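Local coordinates for protein cellulase (glycosyl hydrolase family 5) (Bacteroides ovatus, PDB 3ZMR) that cuts the beta-1,4-linked glucan backbone of xyloglucan at internal sites, with retention of anomeric configuration, releasing xyloglucan oligosaccharides, at residues V170-V175 and V433-D438; G208-I213 and R254-G259. One frame throughout, in Å; residues are numbered along the deposited sequence.

Contact 1 (V170-V175 and V433-D438); sequences VVRIPV and VPLYWD. With GLC (alpha-D-glucopyranose), chain L; BGC (beta-D-glucopyranose), chain C.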
ATOM      1  N   VAL A 170     -17.182  -2.056  -2.632  1.00  8.99           N
ATOM      2  CA  VAL A 170     -15.877  -1.563  -3.116  1.00 10.27           C
ATOM      3  C   VAL A 170     -15.417  -2.390  -4.303  1.00  9.31           C
ATOM      4  O   VAL A 170     -15.546  -3.611  -4.291  1.00  9.61           O
ATOM      5  CB  VAL A 170     -14.760  -1.710  -2.040  1.00 12.24           C
ATOM      6  CG1 VAL A 170     -13.435  -1.113  -2.518  1.00 17.51           C
ATOM      7  CG2 VAL A 170     -15.162  -1.107  -0.729  1.00 12.89           C
ATOM      8  N   VAL A 171     -14.838  -1.735  -5.287  1.00  8.54           N
ATOM      9  CA  VAL A 171     -14.133  -2.436  -6.369  1.00  7.66           C
ATOM     10  C   VAL A 171     -12.709  -1.885  -6.451  1.00  8.20           C
ATOM     11  O   VAL A 171     -12.499  -0.661  -6.411  1.00 10.79           O
ATOM     12  CB  VAL A 171     -14.862  -2.357  -7.728  1.00 12.75           C
ATOM     13  CG1 VAL A 171     -15.018  -0.935  -8.254  1.00 10.38           C
ATOM     14  CG2 VAL A 171     -14.193  -3.242  -8.763  1.00 17.94           C
ATOM     15  N   ARG A 172     -11.731  -2.787  -6.480  1.00  8.84           N
ATOM     16  CA  ARG A 172     -10.350  -2.443  -6.814  1.00  8.21           C
ATOM     17  C   ARG A 172     -10.129  -2.758  -8.283  1.00  7.96           C
ATOM     18  O   ARG A 172     -10.467  -3.855  -8.759  1.00  8.58           O
ATOM     19  CB  ARG A 172      -9.379  -3.237  -5.932  1.00 12.14           C
ATOM     20  CG  ARG A 172      -7.900  -2.999  -6.214  1.00  9.05           C
ATOM     21  CD  ARG A 172      -7.055  -3.609  -5.133  1.00  9.76           C
ATOM     22  NE  ARG A 172      -5.610  -3.502  -5.266  1.00  9.35           N
ATOM     23  CZ  ARG A 172      -4.820  -4.448  -5.782  1.00  8.93           C
ATOM     24  NH1 ARG A 172      -5.318  -5.534  -6.351  1.00  8.50           N
ATOM     25  NH2 ARG A 172      -3.501  -4.320  -5.733  1.00  9.09           N
ATOM     26  N   ILE A 173      -9.637  -1.748  -9.001  1.00  7.57           N
ATOM     27  CA  ILE A 173      -9.352  -1.784 -10.434  1.00  7.94           C
ATOM     28  C   ILE A 173      -7.842  -1.646 -10.595  1.00  7.31           C
ATOM     29  O   ILE A 173      -7.314  -0.527 -10.599  1.00  8.33           O
ATOM     30  CB  ILE A 173     -10.102  -0.685 -11.201  1.00  9.03           C
ATOM     31  CG1 ILE A 173     -11.601  -0.750 -10.929  1.00 10.07           C
ATOM     32  CG2 ILE A 173      -9.813  -0.773 -12.697  1.00  8.49           C
ATOM     33  CD1 ILE A 173     -12.438   0.312 -11.629  1.00 10.70           C
ATOM     34  N   PRO A 174      -7.111  -2.768 -10.700  1.00  7.32           N
ATOM     35  CA  PRO A 174      -5.696  -2.682 -11.055  1.00  6.47           C
ATOM     36  C   PRO A 174      -5.542  -2.020 -12.437  1.00  7.99           C
ATOM     37  O   PRO A 174      -6.363  -2.279 -13.344  1.00  8.48           O
ATOM     38  CB  PRO A 174      -5.276  -4.163 -11.118  1.00  9.12           C
ATOM     39  CG  PRO A 174      -6.201  -4.859 -10.206  1.00  8.96           C
ATOM     40  CD  PRO A 174      -7.500  -4.172 -10.417  1.00  7.68           C
ATOM     41  N   VAL A 175      -4.547  -1.159 -12.591  1.00  7.03           N
ATOM     42  CA  VAL A 175      -4.321  -0.472 -13.860  1.00  7.44           C
ATOM     43  C   VAL A 175      -2.837  -0.492 -14.219  1.00  8.08           C
ATOM     44  O   VAL A 175      -1.952  -0.281 -13.376  1.00  8.20           O
ATOM     45  CB  VAL A 175      -4.784   1.002 -13.820  1.00  7.99           C
ATOM     46  CG1 VAL A 175      -4.775   1.625 -15.224  1.00  9.64           C
ATOM     47  CG2 VAL A 175      -6.179   1.120 -13.240  1.00  9.14           C
ATOM     48  N   VAL A 433     -10.648  -4.671   5.622  1.00  9.55           N
ATOM     49  CA  VAL A 433     -11.541  -4.656   4.470  1.00  8.61           C
ATOM     50  C   VAL A 433     -11.091  -5.675   3.416  1.00  8.94           C
ATOM     51  O   VAL A 433     -10.031  -5.496   2.831  1.00  9.33           O
ATOM     52  CB  VAL A 433     -11.563  -3.262   3.785  1.00 10.81           C
ATOM     53  CG1 VAL A 433     -12.474  -3.245   2.574  1.00 11.15           C
ATOM     54  CG2 VAL A 433     -11.965  -2.178   4.786  1.00 13.65           C
ATOM     55  N   PRO A 434     -11.890  -6.732   3.186  1.00  8.23           N
ATOM     56  CA  PRO A 434     -11.420  -7.817   2.307  1.00  8.66           C
ATOM     57  C   PRO A 434     -11.900  -7.662   0.864  1.00  7.72           C
ATOM     58  O   PRO A 434     -13.106  -7.551   0.644  1.00  8.54           O
ATOM     59  CB  PRO A 434     -12.049  -9.049   2.942  1.00 11.63           C
ATOM     60  CG  PRO A 434     -13.349  -8.556   3.450  1.00 11.82           C
ATOM     61  CD  PRO A 434     -13.087  -7.146   3.942  1.00  8.98           C
ATOM     62  N   LEU A 435     -10.974  -7.658  -0.088  1.00  7.18           N
ATOM     63  CA  LEU A 435     -11.284  -7.558  -1.530  1.00  7.27           C
ATOM     64  C   LEU A 435     -10.853  -8.837  -2.277  1.00  6.78           C
ATOM     65  O   LEU A 435      -9.688  -9.182  -2.338  1.00  9.14           O
ATOM     66  CB  LEU A 435     -10.619  -6.332  -2.159  1.00  7.61           C
ATOM     67  CG  LEU A 435     -10.736  -5.005  -1.421  1.00  9.97           C
ATOM     68  CD1 LEU A 435     -10.047  -3.922  -2.235  1.00 11.10           C
ATOM     69  CD2 LEU A 435     -12.177  -4.670  -1.178  1.00 12.66           C
ATOM     70  N   TYR A 436     -11.866  -9.537  -2.785  1.00  8.28           N
ATOM     71  CA  TYR A 436     -11.706 -10.834  -3.457  1.00  7.89           C
ATOM     72  C   TYR A 436     -11.026 -10.686  -4.815  1.00  7.93           C
ATOM     73  O   TYR A 436     -11.334  -9.788  -5.571  1.00  8.50           O
ATOM     74  CB  TYR A 436     -13.086 -11.477  -3.645  1.00  9.23           C
ATOM     75  CG  TYR A 436     -13.025 -12.842  -4.312  1.00  7.32           C
ATOM     76  CD1 TYR A 436     -12.704 -13.986  -3.602  1.00 10.17           C
ATOM     77  CD2 TYR A 436     -13.247 -12.960  -5.672  1.00  8.33           C
ATOM     78  CE1 TYR A 436     -12.631 -15.223  -4.244  1.00  9.96           C
ATOM     79  CE2 TYR A 436     -13.132 -14.171  -6.316  1.00 10.62           C
ATOM     80  CZ  TYR A 436     -12.846 -15.302  -5.595  1.00  9.13           C
ATOM     81  OH  TYR A 436     -12.715 -16.507  -6.208  1.00 10.53           O
ATOM     82  N   TRP A 437     -10.120 -11.613  -5.116  1.00  7.06           N
ATOM     83  CA  TRP A 437      -9.397 -11.636  -6.390  1.00  8.73           C
ATOM     84  C   TRP A 437     -10.215 -12.346  -7.462  1.00  9.16           C
ATOM     85  O   TRP A 437     -10.260 -13.572  -7.521  1.00 10.09           O
ATOM     86  CB  TRP A 437      -8.006 -12.278  -6.256  1.00 11.41           C
ATOM     87  CG  TRP A 437      -7.259 -12.184  -7.546  1.00  8.73           C
ATOM     88  CD1 TRP A 437      -6.939 -13.224  -8.380  1.00 11.47           C
ATOM     89  CD2 TRP A 437      -6.771 -10.994  -8.202  1.00  8.70           C
ATOM     90  NE1 TRP A 437      -6.280 -12.751  -9.474  1.00 11.30           N
ATOM     91  CE2 TRP A 437      -6.174 -11.398  -9.420  1.00  8.33           C
ATOM     92  CE3 TRP A 437      -6.795  -9.654  -7.893  1.00 10.64           C
ATOM     93  CZ2 TRP A 437      -5.581 -10.488 -10.331  1.00 12.47           C
ATOM     94  CZ3 TRP A 437      -6.210  -8.748  -8.790  1.00  8.78           C
ATOM     95  CH2 TRP A 437      -5.607  -9.167  -9.985  1.00 12.44           C
ATOM     96  N   ASP A 438     -10.871 -11.559  -8.297  1.00  9.83           N
ATOM     97  CA  ASP A 438     -11.618 -12.029  -9.474  1.00  7.93           C
ATOM     98  C   ASP A 438     -10.796 -11.633 -10.675  1.00  9.11           C
ATOM     99  O   ASP A 438     -10.586 -10.440 -10.925  1.00 10.68           O
ATOM    100  CB  ASP A 438     -13.017 -11.431  -9.486  1.00 10.10           C
ATOM    101  CG  ASP A 438     -13.831 -11.795 -10.719  1.00 10.27           C
ATOM    102  OD1 ASP A 438     -13.271 -11.788 -11.842  1.00 11.75           O
ATOM    103  OD2 ASP A 438     -15.068 -11.963 -10.557  1.00 10.46           O
TER
HETATM  104  C1  GLC L1519      -1.050 -10.728  -6.493  0.50 18.82           C
HETATM  105  C2  GLC L1519      -0.913  -9.847  -7.729  0.50 15.45           C
HETATM  106  C3  GLC L1519      -1.860 -10.283  -8.847  0.50 13.01           C
HETATM  107  C4  GLC L1519      -1.617 -11.776  -9.091  0.50 18.55           C
HETATM  108  C5  GLC L1519      -1.639 -12.554  -7.767  0.50 39.31           C
HETATM  109  C6  GLC L1519      -1.425 -14.057  -7.923  0.50 70.31           C
HETATM  110  O2  GLC L1519      -1.103  -8.510  -7.348  0.50 11.30           O
HETATM  111  O3  GLC L1519      -1.709  -9.463 -10.028  0.50  7.94           O
HETATM  112  O4  GLC L1519      -2.662 -12.204  -9.919  0.50 25.57           O
HETATM  113  O5  GLC L1519      -0.685 -12.029  -6.871  0.50 24.90           O
HETATM  114  O6  GLC L1519      -2.706 -14.640  -8.070  0.50 90.45           O
HETATM  115  C2  BGC C   1      -0.740  -9.740  -7.658  0.50 20.95           C
HETATM  116  C3  BGC C   1      -1.744 -10.269  -8.696  0.50 22.28           C
HETATM  117  C4  BGC C   1      -1.635 -11.777  -8.893  0.50 29.09           C
HETATM  118  C5  BGC C   1      -1.753 -12.364  -7.479  0.50 35.62           C
HETATM  119  C6  BGC C   1      -1.746 -13.882  -7.519  0.50 39.76           C
HETATM  120  C1  BGC C   1      -0.627 -10.522  -6.342  0.50 25.60           C
HETATM  121  O2  BGC C   1      -1.060  -8.383  -7.356  0.50 15.46           O
HETATM  122  O3  BGC C   1      -1.506  -9.593  -9.948  0.50 21.62           O
HETATM  123  O4  BGC C   1      -2.645 -12.234  -9.837  0.50 26.44           O
HETATM  124  O5  BGC C   1      -0.671 -11.920  -6.637  0.50 41.96           O
HETATM  125  O6  BGC C   1      -0.639 -14.277  -8.348  0.50 61.75           O
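Leu435 reaches with both methyls toward strand 170-173: CD2 meets Val170 CG1 at 4.0 Å, and CD1 lies 3.8 Å from Arg172 CB, each side chain crossing the leucine at about a right angle. The backbones stay well apart, Arg172 CA and Leu435 CA being 7.4 Å from each other, because strand 125-127 runs between them and takes the main-chain bonds of Val170 and Arg172. Arg172 leaves its strand with CG anti to the backbone N (chi1 178°) and runs extended to NE, which carries the guanidinium past Leu435 to the indole of Trp437. There NH1 comes within 4.1 Å of Trp437 CZ3; the two planes are inclined by 62°, so this is not a stack. The guanidinium is gripped by polar partners instead: NH1 by Asn127 and Glu395, the probable nucleophile, NE by Glu334, NH2 by Asn261. Pro174 CG sits at the indole edge, 4.1 Å from the same CZ3. One face of the indole carries the sugar, modelled as both anomers of glucose, with GLC C3 3.9 Å above the ring plane toward its rim; NE1 bonds to O2 of another glucose unit. Arginine and proline thus border the substrate-binding tryptophan at the C-terminal end of the strands, the active-site end of a glycoside hydrolase family 5 TIM barrel.

Contact 2 (G208-I213 and R254-G259); sequences GLYVII and RLLFAG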
ATOM      1  N   GLY A 208     -22.594   3.046  -7.649  1.00 12.05           N
ATOM      2  CA  GLY A 208     -22.695   3.194  -6.211  1.00 14.08           C
ATOM      3  C   GLY A 208     -21.546   2.565  -5.444  1.00 15.53           C
ATOM      4  O   GLY A 208     -21.655   2.354  -4.247  1.00 14.97           O
ATOM      5  N   LEU A 209     -20.457   2.269  -6.131  1.00 12.17           N
ATOM      6  CA  LEU A 209     -19.294   1.645  -5.483  1.00  9.24           C
ATOM      7  C   LEU A 209     -18.207   2.637  -5.048  1.00  8.60           C
ATOM      8  O   LEU A 209     -18.005   3.673  -5.691  1.00 11.22           O
ATOM      9  CB  LEU A 209     -18.674   0.656  -6.467  1.00  9.65           C
ATOM     10  CG  LEU A 209     -19.576  -0.509  -6.891  1.00 10.33           C
ATOM     11  CD1 LEU A 209     -18.973  -1.188  -8.110  1.00 11.57           C
ATOM     12  CD2 LEU A 209     -19.721  -1.496  -5.722  1.00 12.14           C
ATOM     13  N   TYR A 210     -17.488   2.302  -3.976  1.00  8.26           N
ATOM     14  CA  TYR A 210     -16.137   2.829  -3.773  1.00  8.59           C
ATOM     15  C   TYR A 210     -15.231   2.241  -4.822  1.00  8.46           C
ATOM     16  O   TYR A 210     -15.369   1.066  -5.174  1.00  8.78           O
ATOM     17  CB  TYR A 210     -15.602   2.508  -2.379  1.00  9.85           C
ATOM     18  CG  TYR A 210     -16.239   3.296  -1.252  1.00 10.72           C
ATOM     19  CD1 TYR A 210     -15.698   4.493  -0.830  1.00 10.52           C
ATOM     20  CD2 TYR A 210     -17.352   2.808  -0.581  1.00 12.28           C
ATOM     21  CE1 TYR A 210     -16.254   5.208   0.211  1.00 11.04           C
ATOM     22  CE2 TYR A 210     -17.934   3.529   0.438  1.00 11.95           C
ATOM     23  CZ  TYR A 210     -17.376   4.745   0.820  1.00 11.30           C
ATOM     24  OH  TYR A 210     -17.935   5.470   1.856  1.00 14.54           O
ATOM     25  N   VAL A 211     -14.272   3.040  -5.299  1.00  9.66           N
ATOM     26  CA  VAL A 211     -13.356   2.626  -6.361  1.00  8.51           C
ATOM     27  C   VAL A 211     -11.924   2.889  -5.929  1.00  7.70           C
ATOM     28  O   VAL A 211     -11.629   3.981  -5.457  1.00  8.94           O
ATOM     29  CB  VAL A 211     -13.639   3.333  -7.692  1.00  9.56           C
ATOM     30  CG1 VAL A 211     -12.627   2.916  -8.744  1.00 10.98           C
ATOM     31  CG2 VAL A 211     -15.094   3.045  -8.120  1.00 14.38           C
ATOM     32  N   ILE A 212     -11.060   1.901  -6.072  1.00  7.30           N
ATOM     33  CA  ILE A 212      -9.638   2.010  -5.870  1.00  6.68           C
ATOM     34  C   ILE A 212      -8.920   1.798  -7.207  1.00  8.11           C
ATOM     35  O   ILE A 212      -9.153   0.768  -7.868  1.00  8.54           O
ATOM     36  CB  ILE A 212      -9.125   0.964  -4.860  1.00  8.59           C
ATOM     37  CG1 ILE A 212      -9.749   1.119  -3.474  1.00  8.76           C
ATOM     38  CG2 ILE A 212      -7.605   1.016  -4.766  1.00  9.09           C
ATOM     39  CD1 ILE A 212      -9.670  -0.124  -2.606  1.00 10.24           C
ATOM     40  N   ILE A 213      -8.091   2.742  -7.635  1.00  9.28           N
ATOM     41  CA  ILE A 213      -7.198   2.555  -8.796  1.00 10.45           C
ATOM     42  C   ILE A 213      -5.751   2.569  -8.325  1.00  7.33           C
ATOM     43  O   ILE A 213      -5.407   3.294  -7.382  1.00  9.24           O
ATOM     44  CB  ILE A 213      -7.420   3.593  -9.908  1.00  8.10           C
ATOM     45  CG1 ILE A 213      -7.238   5.027  -9.409  1.00  9.14           C
ATOM     46  CG2 ILE A 213      -8.792   3.381 -10.537  1.00 10.47           C
ATOM     47  CD1 ILE A 213      -7.304   6.062 -10.514  1.00 14.32           C
ATOM     48  N   ARG A 254     -15.313   8.809  -2.776  1.00  8.62           N
ATOM     49  CA  ARG A 254     -15.556   7.421  -3.103  1.00  9.54           C
ATOM     50  C   ARG A 254     -14.435   6.870  -3.985  1.00  8.84           C
ATOM     51  O   ARG A 254     -14.344   5.658  -4.164  1.00  9.39           O
ATOM     52  CB  ARG A 254     -16.944   7.233  -3.736  1.00 11.31           C
ATOM     53  CG  ARG A 254     -18.135   7.526  -2.799  1.00 17.14           C
ATOM     54  CD  ARG A 254     -19.450   7.680  -3.596  1.00 39.08           C
ATOM     55  NE  ARG A 254     -19.216   8.583  -4.731  1.00 32.86           N
ATOM     56  CZ  ARG A 254     -19.846   8.567  -5.908  1.00 37.40           C
ATOM     57  NH1 ARG A 254     -20.810   7.694  -6.159  1.00 43.20           N
ATOM     58  NH2 ARG A 254     -19.500   9.439  -6.851  1.00 56.51           N
ATOM     59  N   LEU A 255     -13.604   7.741  -4.565  1.00  8.10           N
ATOM     60  CA  LEU A 255     -12.433   7.329  -5.346  1.00  7.83           C
ATOM     61  C   LEU A 255     -11.172   7.439  -4.509  1.00  7.36           C
ATOM     62  O   LEU A 255     -10.843   8.530  -4.004  1.00  9.31           O
ATOM     63  CB  LEU A 255     -12.252   8.119  -6.628  1.00  7.71           C
ATOM     64  CG  LEU A 255     -11.060   7.777  -7.529  1.00  7.67           C
ATOM     65  CD1 LEU A 255     -11.150   6.343  -8.063  1.00  9.84           C
ATOM     66  CD2 LEU A 255     -10.948   8.735  -8.688  1.00  9.35           C
ATOM     67  N   LEU A 256     -10.497   6.314  -4.343  1.00  8.18           N
ATOM     68  CA  LEU A 256      -9.225   6.194  -3.620  1.00  7.44           C
ATOM     69  C   LEU A 256      -8.116   5.820  -4.584  1.00  7.18           C
ATOM     70  O   LEU A 256      -8.366   5.147  -5.610  1.00  8.15           O
ATOM     71  CB  LEU A 256      -9.314   5.130  -2.511  1.00  7.52           C
ATOM     72  CG  LEU A 256     -10.296   5.353  -1.333  1.00  8.05           C
ATOM     73  CD1 LEU A 256     -11.705   4.919  -1.674  1.00 10.72           C
ATOM     74  CD2 LEU A 256      -9.818   4.595  -0.094  1.00  7.94           C
ATOM     75  N   PHE A 257      -6.904   6.289  -4.276  1.00  7.55           N
ATOM     76  CA  PHE A 257      -5.713   5.931  -5.042  1.00  6.93           C
ATOM     77  C   PHE A 257      -4.819   5.014  -4.223  1.00  7.91           C
ATOM     78  O   PHE A 257      -4.621   5.246  -3.035  1.00  8.22           O
ATOM     79  CB  PHE A 257      -4.864   7.146  -5.446  1.00  7.32           C
ATOM     80  CG  PHE A 257      -5.569   8.241  -6.218  1.00  7.85           C
ATOM     81  CD1 PHE A 257      -6.676   8.039  -7.039  1.00  8.35           C
ATOM     82  CD2 PHE A 257      -5.017   9.516  -6.173  1.00  8.35           C
ATOM     83  CE1 PHE A 257      -7.228   9.093  -7.724  1.00  8.92           C
ATOM     84  CE2 PHE A 257      -5.564  10.554  -6.878  1.00  9.66           C
ATOM     85  CZ  PHE A 257      -6.678  10.356  -7.642  1.00  9.34           C
ATOM     86  N   ALA A 258      -4.274   3.992  -4.879  1.00  8.74           N
ATOM     87  CA  ALA A 258      -3.298   3.077  -4.257  1.00  7.67           C
ATOM     88  C   ALA A 258      -1.987   3.143  -5.035  1.00  7.39           C
ATOM     89  O   ALA A 258      -1.970   2.873  -6.225  1.00  7.89           O
ATOM     90  CB  ALA A 258      -3.819   1.642  -4.238  1.00  7.85           C
ATOM     91  N   GLY A 259      -0.882   3.505  -4.365  1.00  7.90           N
ATOM     92  CA  GLY A 259       0.287   3.982  -5.100  1.00  8.14           C
ATOM     93  C   GLY A 259       1.033   2.920  -5.918  1.00  8.52           C
ATOM     94  O   GLY A 259       1.562   3.206  -7.000  1.00  9.68           O
TER
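Val211 and Leu256 form the straightest link between two neighbouring parallel strands, Leu256 N giving its hydrogen to Val211 O at 2.8 Å with 178° at the hydrogen. Three more backbone bonds, Val211 N to Arg254 O, Ile213 N to Leu256 O and Ala258 N to Ile213 O, complete the parallel pairing; the strand directions differ by 24°. Packing is close on both faces. On one, Ile212 CG2 meets Ala258 CB at 3.9 Å while its CG1 lies across Leu256 CB. On the other, Val211 CG1 touches Leu255 CD1 at 3.8 Å, and Ile213 lies side by side with Phe257, its CG1 3.9 Å from Phe257 CD1. A chi1 of 58° places that CG1 between the backbone N and the carbonyl carbon, turned toward the phenyl ring and Leu255. Helix 227-248 covers this face, with Ile244 and Phe248 against Ile213. With an alanine in place of this isoleucine, a gap would probably open beside Phe257, leaving its ring freer to shift. The contact loosens at its beginning, where Arg254 is partly exposed. Its CG lies over one face of the Tyr210 ring and its CB is 4.2 Å from Tyr210 CD1, but the polar ends turn to other partners, Arg254 NE to Asp252 and Tyr210 OH to Arg111. Gly208, also partly exposed, closes the preceding helix in a Schellman motif at positive phi. Adjacent parallel strands joined through the intervening helix 227-248 make a beta-alpha-beta crossover, the repeating step of the TIM barrel.

Overall arrangement
Both contacts are buried in the same eight-stranded barrel, and strand 170-173 of contact 1 adjoins strand 210-214 of contact 2. Main-chain bonds join them, with Ile173 N 2.8 Å from Ile212 O, and inside the barrel Leu435 CD1 packs on Ile212 CD1 at 3.8 Å. Contact 2 pairs adjacent strands through backbone hydrogen bonds and aliphatic contacts on both faces, and only its starting end is partly exposed. Contact 1 joins strands that are not neighbours, entirely by side chains, and passes from an apolar interior to charged groups and sugar. Along the chain, contact 2 is nested within the loop that contact 1 closes.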